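Local atomic coordinates of fatty acid amide hydrolase (Candida albicans, PDB entry 6KVR), a protein that probably hydrolyses the amide bond of monocarboxylic acid amides to a monocarboxylate and ammonium, as a member of the amidase signature family. Residues D83-A86 with T87-A90; D305-L308 with W309-Y313. All blocks are in the same frame, centred on the assembly; numbering follows the deposited sequence.

Contact 1 (D83-A86 with T87-A90); sequences DLSA and TELA
A capping box formed by Ser85 and Glu88 starts helix 86-94, just after the chain leaves helix 76-82. Ser85 sits at the N-cap, and its OG accepts the backbone N-H of Glu88 at 3.1 Å (OG to N). In return OE1 of Glu88 takes the backbone N-H of Ser85 in a nearly straight bond, 2.9 Å from N to OE1 with an angle of 164° at the hydrogen, using the anti lone pair of the carboxylate. A weak bond from Ser85 OG also reaches the same OE1. Glu88 can turn back in this way because its CG lies between its own N and carbonyl carbon (chi1 47°), with the chain beyond it extended. Serine suits the cap because its hydroxyl is carried on a short arm, and glutamate because its longer chain spans the three residues back to the N-cap amide.

The first turn of the helix is closed by Leu89 N to Ser85 O (2.9 Å) and Ala90 N to Ala86 O (2.8 Å). CD1 of Leu84 makes an apolar contact with CD2 of Leu89 at 4.0 Å. Separately, methyl CD2 of Leu84 lies 3.4 Å from CD, the carboxylate carbon of Glu88, the two side chains crossing at about a right angle. Leu89 also touches Val103 and Phe107 of helix 100-118. Thr87 OG1 is hydrogen-bonded to Asp305 OD2 of helix 303-317. The box thus supplies acceptors for amides that lack a helical carbonyl partner, and the negative carboxylate near the N-terminal end of helix 86-94 probably interacts favourably with the helix dipole.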
loop_
_atom_site.group_PDB
_atom_site.type_symbol
_atom_site.label_atom_id
_atom_site.label_comp_id
_atom_site.label_asym_id
_atom_site.label_seq_id
_atom_site.Cartn_x
_atom_site.Cartn_y
_atom_site.Cartn_z
ATOM N N ASP A 83 -34.161 11.843 13.506
ATOM C CA ASP A 83 -33.512 11.219 14.653
ATOM C C ASP A 83 -33.626 9.698 14.606
ATOM O O ASP A 83 -33.650 9.026 15.639
ATOM C CB ASP A 83 -34.061 11.781 15.965
ATOM C CG ASP A 83 -33.555 13.200 16.243
ATOM O OD1 ASP A 83 -32.429 13.523 15.791
ATOM O OD2 ASP A 83 -34.264 13.993 16.913
ATOM N N LEU A 84 -33.683 9.147 13.406
ATOM C CA LEU A 84 -33.501 7.721 13.193
ATOM C C LEU A 84 -32.118 7.501 12.588
ATOM O O LEU A 84 -31.638 8.332 11.812
ATOM C CB LEU A 84 -34.557 7.184 12.230
ATOM C CG LEU A 84 -35.963 6.790 12.656
ATOM C CD1 LEU A 84 -36.722 6.343 11.402
ATOM C CD2 LEU A 84 -35.977 5.744 13.763
ATOM N N SER A 85 -31.482 6.378 12.931
ATOM C CA SER A 85 -30.226 6.042 12.274
ATOM C C SER A 85 -30.460 5.822 10.785
ATOM O O SER A 85 -31.558 5.463 10.352
ATOM C CB SER A 85 -29.603 4.787 12.878
ATOM O OG SER A 85 -30.266 3.631 12.394
ATOM N N ALA A 86 -29.406 6.048 9.996
ATOM C CA ALA A 86 -29.483 5.751 8.570
ATOM C C ALA A 86 -29.845 4.289 8.329
ATOM O O ALA A 86 -30.539 3.970 7.355
ATOM C CB ALA A 86 -28.153 6.098 7.898
ATOM N N THR A 87 -29.394 3.393 9.207
ATOM C CA THR A 87 -29.745 1.985 9.071
ATOM C C THR A 87 -31.257 1.786 9.107
ATOM O O THR A 87 -31.828 1.158 8.212
ATOM C CB THR A 87 -29.053 1.167 10.161
ATOM O OG1 THR A 87 -27.643 1.413 10.114
ATOM C CG2 THR A 87 -29.285 -0.319 9.938
ATOM N N GLU A 88 -31.932 2.342 10.115
ATOM C CA GLU A 88 -33.379 2.143 10.200
ATOM C C GLU A 88 -34.144 2.999 9.184
ATOM O O GLU A 88 -35.175 2.550 8.666
ATOM C CB GLU A 88 -33.857 2.383 11.636
ATOM C CG GLU A 88 -33.340 3.642 12.319
ATOM C CD GLU A 88 -33.424 3.567 13.863
ATOM O OE1 GLU A 88 -32.688 4.324 14.558
ATOM O OE2 GLU A 88 -34.245 2.772 14.379
ATOM N N LEU A 89 -33.648 4.200 8.844
ATOM C CA LEU A 89 -34.187 4.916 7.686
ATOM C C LEU A 89 -34.141 4.054 6.423
ATOM O O LEU A 89 -35.090 4.043 5.625
ATOM C CB LEU A 89 -33.409 6.206 7.453
ATOM C CG LEU A 89 -33.708 7.463 8.257
ATOM C CD1 LEU A 89 -32.742 8.542 7.811
ATOM C CD2 LEU A 89 -35.157 7.926 8.103
ATOM N N ALA A 90 -33.037 3.335 6.216
ATOM C CA ALA A 90 -32.898 2.534 5.005
ATOM C C ALA A 90 -33.921 1.403 4.982
ATOM O O ALA A 90 -34.599 1.187 3.967
ATOM C CB ALA A 90 -31.471 1.983 4.894
#

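Contact 2 (D305-L308 with W309-Y313); sequences DLEL and WMKAY
Asp305 O accepts the amide of Trp309 in the middle of helix 303-317, and the next three residues repeat this i to i+4 pattern of an alpha-helix. The bond from Trp309 N to Asp305 O is 3.0 Å; Met310 N bonds to Leu306 O, Lys311 N to Glu307 O and Ala312 N to Leu308 O in turn, the last being 2.9 Å long.

The charged pair lies on the partly exposed side. Glu307 and Lys311, one turn apart, form a long salt bridge, OE1 to NZ 3.8 Å, so the attraction is probably modest. Glu307 leaves the backbone with CG anti to N (chi1 -153°) and bends at the next bond, which swings its carboxylate round toward the lysine; Lys311 runs out straight before folding at chi3 and chi4. The other glutamate oxygen, OE2, is hydrogen-bonded to Trp331 NE1, giving the carboxylate two different partners and limiting its rotation. CB of Lys311 lies 3.4 Å from Glu307 O.

Apolar packing occupies the buried side. Leu306 and Trp309 both face strand 295-300 at Pro298, and the indole also reaches Ile248 and Val250 of strand 248-253; the broad ring system is large enough to touch both strands at once. The Trp309 side chain is about 10 Å from that of Lys158, a predicted charge-relay residue. The selenomethionine Met310 has CG 3.3 Å from Leu306 O, and its bent chain carries SE to the edge of the Trp309 ring, in the ring plane. One face of that indole receives Tyr313 CB, 4.2 Å above the plane and offset toward the rim.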
loop_
_atom_site.group_PDB
_atom_site.type_symbol
_atom_site.label_atom_id
_atom_site.label_comp_id
_atom_site.label_asym_id
_atom_site.label_seq_id
_atom_site.Cartn_x
_atom_site.Cartn_y
_atom_site.Cartn_z
ATOM N N ASP A 305 -24.354 3.222 11.652
ATOM C CA ASP A 305 -24.308 3.956 10.397
ATOM C C ASP A 305 -22.907 3.924 9.787
ATOM O O ASP A 305 -22.754 3.611 8.600
ATOM C CB ASP A 305 -24.809 5.374 10.647
ATOM C CG ASP A 305 -26.327 5.414 10.789
ATOM O OD1 ASP A 305 -26.913 6.509 10.815
ATOM O OD2 ASP A 305 -26.940 4.304 10.821
ATOM N N LEU A 306 -21.867 4.183 10.594
ATOM C CA LEU A 306 -20.494 3.952 10.133
ATOM C C LEU A 306 -20.347 2.551 9.555
ATOM O O LEU A 306 -19.760 2.370 8.488
ATOM C CB LEU A 306 -19.505 4.151 11.282
ATOM C CG LEU A 306 -19.535 5.478 12.053
ATOM C CD1 LEU A 306 -18.300 5.591 12.921
ATOM C CD2 LEU A 306 -19.621 6.649 11.087
ATOM N N GLU A 307 -20.898 1.545 10.242
ATOM C CA GLU A 307 -20.752 0.166 9.779
ATOM C C GLU A 307 -21.508 -0.061 8.474
ATOM O O GLU A 307 -20.991 -0.701 7.547
ATOM C CB GLU A 307 -21.226 -0.802 10.867
ATOM C CG GLU A 307 -20.579 -2.177 10.854
ATOM C CD GLU A 307 -21.304 -3.156 9.936
ATOM O OE1 GLU A 307 -22.558 -3.087 9.877
ATOM O OE2 GLU A 307 -20.637 -4.030 9.322
ATOM N N LEU A 308 -22.734 0.465 8.382
ATOM C CA LEU A 308 -23.510 0.350 7.152
ATOM C C LEU A 308 -22.734 0.897 5.962
ATOM O O LEU A 308 -22.723 0.300 4.880
ATOM C CB LEU A 308 -24.836 1.103 7.302
ATOM C CG LEU A 308 -25.640 1.284 6.006
ATOM C CD1 LEU A 308 -26.147 -0.058 5.506
ATOM C CD2 LEU A 308 -26.785 2.280 6.126
ATOM N N TRP A 309 -22.098 2.057 6.152
ATOM C CA TRP A 309 -21.437 2.759 5.059
ATOM C C TRP A 309 -20.220 1.977 4.565
ATOM O O TRP A 309 -20.080 1.724 3.368
ATOM C CB TRP A 309 -21.055 4.162 5.538
ATOM C CG TRP A 309 -20.655 5.122 4.485
ATOM C CD1 TRP A 309 -21.444 6.041 3.877
ATOM C CD2 TRP A 309 -19.346 5.285 3.928
ATOM N NE1 TRP A 309 -20.721 6.763 2.960
ATOM C CE2 TRP A 309 -19.426 6.319 2.971
ATOM C CE3 TRP A 309 -18.121 4.640 4.127
ATOM C CZ2 TRP A 309 -18.329 6.738 2.222
ATOM C CZ3 TRP A 309 -17.023 5.060 3.384
ATOM C CH2 TRP A 309 -17.136 6.107 2.447
HETATM N N MSE A 310 -19.354 1.547 5.475
HETATM C CA MSE A 310 -18.207 0.740 5.101
HETATM C C MSE A 310 -18.634 -0.522 4.356
HETATM O O MSE A 310 -18.124 -0.814 3.267
HETATM C CB MSE A 310 -17.387 0.371 6.343
HETATM C CG MSE A 310 -16.856 1.579 7.112
HETATM SE SE MSE A 310 -15.511 2.578 6.068
HETATM C CE MSE A 310 -13.975 1.337 6.328
ATOM N N LYS A 311 -19.575 -1.265 4.948
ATOM C CA LYS A 311 -20.007 -2.533 4.366
ATOM C C LYS A 311 -20.568 -2.333 2.969
ATOM O O LYS A 311 -20.210 -3.066 2.040
ATOM C CB LYS A 311 -21.049 -3.211 5.259
ATOM C CG LYS A 311 -21.519 -4.586 4.751
ATOM C CD LYS A 311 -22.591 -5.137 5.678
ATOM C CE LYS A 311 -23.901 -4.375 5.504
ATOM N NZ LYS A 311 -24.548 -4.001 6.814
ATOM N N ALA A 312 -21.445 -1.335 2.798
ATOM C CA ALA A 312 -22.031 -1.085 1.482
ATOM C C ALA A 312 -20.973 -0.607 0.489
ATOM O O ALA A 312 -20.900 -1.101 -0.646
ATOM C CB ALA A 312 -23.163 -0.063 1.595
ATOM N N TYR A 313 -20.151 0.365 0.900
ATOM C CA TYR A 313 -19.149 0.937 0.007
ATOM C C TYR A 313 -18.240 -0.148 -0.551
ATOM O O TYR A 313 -18.053 -0.248 -1.763
ATOM C CB TYR A 313 -18.325 1.997 0.747
ATOM C CG TYR A 313 -17.304 2.741 -0.111
ATOM C CD1 TYR A 313 -16.064 2.173 -0.416
ATOM C CD2 TYR A 313 -17.582 4.012 -0.610
ATOM C CE1 TYR A 313 -15.136 2.849 -1.182
ATOM C CE2 TYR A 313 -16.666 4.689 -1.382
ATOM C CZ TYR A 313 -15.440 4.104 -1.666
ATOM O OH TYR A 313 -14.520 4.788 -2.430
#

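How the contacts relate
Contact 1, at the start of helix 86-94, comes first along the chain and contact 2, within helix 303-317, more than 200 residues later, yet their centres are about 13 Å apart, on the same side of the chain's centre. They touch directly through Asp305: its OD1 lies 2.7 Å from Ala86 N and its OD2 3.1 Å from Thr87 OG1, both probable hydrogen bonds. OD1 thus serves the Ala86 amide, which the Ser85-Glu88 box does not engage, and OD2 the Thr87 hydroxyl. This junction joins helix 86-94 to a helix that packs on strands 295-300 and 248-253 of the central mixed sheet of the amidase fold.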